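Local coordinates for type-2 ice-structuring protein (Brachyopsis rostratus, PDB 2ZIB), which protects fish blood from freezing in subzero sea water by attaching to ice crystals and stopping their growth, at residues A34-A46 with P121-I133. Numbering follows the deposited sequence.
With SO4 (sulfate ion), chain B.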
# COMPACT_ATOMS: atom_id res chain seq x y z
N ALA A 34 4.23 9.83 -1.71
CA ALA A 34 2.93 9.17 -1.64
C ALA A 34 2.56 8.90 -0.16
O ALA A 34 1.39 9.08 0.25
CB ALA A 34 2.94 7.87 -2.46
N GLU A 35 3.51 8.44 0.65
CA GLU A 35 3.25 8.25 2.08
C GLU A 35 2.90 9.59 2.75
O GLU A 35 1.91 9.68 3.49
CB GLU A 35 4.43 7.57 2.75
CG GLU A 35 4.33 7.58 4.28
CD GLU A 35 3.20 6.75 4.86
OE1 GLU A 35 2.61 5.87 4.17
OE2 GLU A 35 2.96 6.90 6.08
N ALA A 36 3.66 10.65 2.46
CA ALA A 36 3.36 11.96 3.05
C ALA A 36 1.99 12.46 2.64
O ALA A 36 1.25 13.06 3.43
CB ALA A 36 4.42 12.95 2.64
N ASN A 37 1.61 12.21 1.38
CA ASN A 37 0.30 12.56 0.86
C ASN A 37 -0.81 11.84 1.65
O ASN A 37 -1.78 12.45 2.13
CB ASN A 37 0.29 12.20 -0.64
CG ASN A 37 -0.98 12.60 -1.36
OD1 ASN A 37 -1.63 11.69 -2.03
ND2 ASN A 37 -1.34 13.81 -1.32
N CYS A 38 -0.63 10.53 1.86
CA CYS A 38 -1.61 9.77 2.64
C CYS A 38 -1.70 10.29 4.07
O CYS A 38 -2.82 10.39 4.62
CB CYS A 38 -1.24 8.29 2.67
SG CYS A 38 -1.32 7.44 1.08
N VAL A 39 -0.56 10.66 4.69
CA VAL A 39 -0.58 11.21 6.05
C VAL A 39 -1.32 12.55 6.07
O VAL A 39 -2.15 12.79 6.97
CB VAL A 39 0.87 11.33 6.60
CG1 VAL A 39 0.92 12.13 7.94
CG2 VAL A 39 1.47 9.95 6.82
N ASN A 40 -1.10 13.43 5.08
CA ASN A 40 -1.86 14.67 5.03
C ASN A 40 -3.35 14.41 4.97
O ASN A 40 -4.15 15.18 5.52
CB ASN A 40 -1.44 15.50 3.79
CG ASN A 40 -0.13 16.20 3.96
OD1 ASN A 40 0.32 16.47 5.09
ND2 ASN A 40 0.53 16.51 2.83
N LYS A 41 -3.73 13.30 4.34
CA LYS A 41 -5.14 12.91 4.16
C LYS A 41 -5.65 12.07 5.31
O LYS A 41 -6.78 11.59 5.22
CB LYS A 41 -5.31 12.15 2.83
CG LYS A 41 -5.03 13.01 1.59
CD LYS A 41 -5.13 12.12 0.32
CE LYS A 41 -4.70 12.84 -0.91
NZ LYS A 41 -5.36 14.12 -1.15
N GLY A 42 -4.90 11.93 6.40
CA GLY A 42 -5.38 11.31 7.63
C GLY A 42 -5.08 9.83 7.72
O GLY A 42 -5.63 9.16 8.57
N GLY A 43 -4.24 9.30 6.83
CA GLY A 43 -3.97 7.85 6.80
C GLY A 43 -2.52 7.55 6.49
O GLY A 43 -1.61 8.24 6.93
N HIS A 44 -2.34 6.46 5.76
CA HIS A 44 -0.99 5.94 5.39
C HIS A 44 -1.15 5.29 4.05
O HIS A 44 -2.26 4.89 3.67
CB HIS A 44 -0.50 4.90 6.41
CG HIS A 44 -0.10 5.48 7.73
ND1 HIS A 44 1.07 6.19 7.88
CD2 HIS A 44 -0.73 5.52 8.92
CE1 HIS A 44 1.16 6.61 9.15
NE2 HIS A 44 0.07 6.21 9.80
N LEU A 45 -0.03 5.07 3.35
CA LEU A 45 -0.09 4.10 2.26
C LEU A 45 -0.71 2.80 2.80
O LEU A 45 -0.44 2.42 3.94
CB LEU A 45 1.33 3.84 1.75
CG LEU A 45 1.88 4.93 0.84
CD1 LEU A 45 3.37 4.70 0.58
CD2 LEU A 45 1.12 5.01 -0.48
N ALA A 46 -1.48 2.10 1.98
CA ALA A 46 -2.21 0.95 2.49
C ALA A 46 -1.27 -0.16 2.92
O ALA A 46 -0.33 -0.54 2.21
CB ALA A 46 -3.14 0.42 1.41
N PRO A 121 12.49 6.35 -5.23
CA PRO A 121 12.21 7.51 -6.09
C PRO A 121 11.38 7.19 -7.34
O PRO A 121 11.00 8.13 -8.02
CB PRO A 121 13.62 7.99 -6.51
CG PRO A 121 14.53 7.49 -5.42
CD PRO A 121 13.96 6.13 -5.07
N ALA A 122 11.04 5.93 -7.62
CA ALA A 122 10.20 5.69 -8.80
C ALA A 122 8.84 6.39 -8.64
O ALA A 122 8.29 6.48 -7.53
CB ALA A 122 9.99 4.17 -9.03
N SER A 123 8.29 6.85 -9.76
CA SER A 123 7.09 7.65 -9.75
C SER A 123 5.89 6.81 -10.11
O SER A 123 5.76 6.38 -11.25
CB SER A 123 7.27 8.75 -10.78
OG SER A 123 6.17 9.63 -10.64
N HIS A 124 5.00 6.56 -9.15
CA HIS A 124 3.85 5.69 -9.35
C HIS A 124 2.64 6.24 -8.64
O HIS A 124 2.75 6.98 -7.64
CB HIS A 124 4.14 4.26 -8.83
CG HIS A 124 5.24 3.57 -9.56
ND1 HIS A 124 5.14 3.21 -10.90
CD2 HIS A 124 6.46 3.13 -9.15
CE1 HIS A 124 6.25 2.58 -11.25
NE2 HIS A 124 7.05 2.50 -10.20
N ALA A 125 1.46 5.86 -9.14
CA ALA A 125 0.21 6.04 -8.40
C ALA A 125 0.31 5.28 -7.06
O ALA A 125 1.26 4.51 -6.84
CB ALA A 125 -0.96 5.54 -9.27
N SER A 126 -0.69 5.48 -6.19
CA SER A 126 -0.61 4.89 -4.87
C SER A 126 -1.98 4.67 -4.31
O SER A 126 -2.99 5.17 -4.84
CB SER A 126 0.25 5.79 -3.97
OG SER A 126 -0.29 7.13 -3.91
N ILE A 127 -2.03 4.00 -3.18
CA ILE A 127 -3.29 3.75 -2.47
C ILE A 127 -3.09 4.00 -1.00
O ILE A 127 -2.12 3.49 -0.38
CB ILE A 127 -3.89 2.37 -2.77
CG1 ILE A 127 -5.26 2.18 -2.14
CG2 ILE A 127 -2.94 1.31 -2.49
CD1 ILE A 127 -6.38 1.87 -3.17
N CYS A 128 -3.99 4.83 -0.44
CA CYS A 128 -3.97 5.11 1.01
C CYS A 128 -5.07 4.33 1.71
O CYS A 128 -6.06 3.95 1.08
CB CYS A 128 -4.26 6.60 1.29
SG CYS A 128 -3.21 7.79 0.38
N ALA A 129 -4.91 4.16 3.02
CA ALA A 129 -5.96 3.58 3.85
C ALA A 129 -6.02 4.29 5.19
O ALA A 129 -5.03 4.87 5.65
CB ALA A 129 -5.71 2.09 4.06
N LYS A 130 -7.20 4.21 5.81
CA LYS A 130 -7.38 4.68 7.20
C LYS A 130 -8.65 4.01 7.73
O LYS A 130 -9.43 3.41 6.97
CB LYS A 130 -7.51 6.20 7.31
CG LYS A 130 -8.68 6.84 6.51
CD LYS A 130 -8.53 8.36 6.50
CE LYS A 130 -9.61 9.03 5.69
NZ LYS A 130 -9.37 10.52 5.63
N ALA A 131 -8.86 4.08 9.05
CA ALA A 131 -10.05 3.48 9.64
C ALA A 131 -11.33 4.11 9.12
O ALA A 131 -11.40 5.34 8.89
CB ALA A 131 -9.99 3.64 11.12
N ALA A 132 -12.35 3.29 8.92
CA ALA A 132 -13.68 3.78 8.59
C ALA A 132 -14.33 4.52 9.78
O ALA A 132 -13.89 4.42 10.95
CB ALA A 132 -14.55 2.64 8.10
N ILE A 133 -15.39 5.26 9.49
CA ILE A 133 -16.11 6.07 10.47
C ILE A 133 -17.37 5.35 10.93
O ILE A 133 -17.52 5.19 12.17
CB ILE A 133 -16.46 7.41 9.83
CG1 ILE A 133 -15.18 8.21 9.55
CG2 ILE A 133 -17.46 8.21 10.67
CD1 ILE A 133 -15.34 9.27 8.46
OXT ILE A 133 -18.19 4.99 10.09
S SO4 B . -2.21 6.63 12.37
O1 SO4 B . -2.79 7.36 11.17
O2 SO4 B . -0.77 6.53 12.29
O3 SO4 B . -2.55 7.39 13.58
O4 SO4 B . -2.65 5.23 12.36
O HOH W 1 -0.66 9.00 -1.87
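Cys38, on the helix, and Cys128, on strand 124-131, are joined by a disulfide (SG to SG 2.0 Å, chi3 -80°). With chi1 -66° and -53° each sulfur lies beside its own backbone N, and these rotamers bring the two together between helix and strand. One helical turn earlier, Ala34 CB rests 3.6 Å from Ser126 OG, both side chains being small, and a water accepting from OG donates to Ala34 O. Beyond the helix the chain doubles back as strand 44-45, antiparallel to 124-131: His44 and Ala129 form a hydrogen-bonded pair, and Ala46 N donates to Ile127 O (2.8 Å). The Cys38-Cys128 disulfide, tying the first helix to the last strand, is a hallmark of the C-type lectin fold. Gly42, at positive phi, ends the helix in a Schellman motif; Lys130, long and extended, spans the distance to hydrogen-bond its ammonium NZ to Lys41 O (2.8 Å). Gly43, lacking a side chain, brings CA within 3.4 Å of Ala129 O as a CA-H...O contact. Glu35 steadies the short strand: OE1 accepts from Leu45 N and Thr81, while OE2's syn lone pair takes His44 ND1 (2.7 Å) in the ring plane, fixing the imidazole's rotation as NE2 donates to a sulfate, probably from the crystallisation liquor.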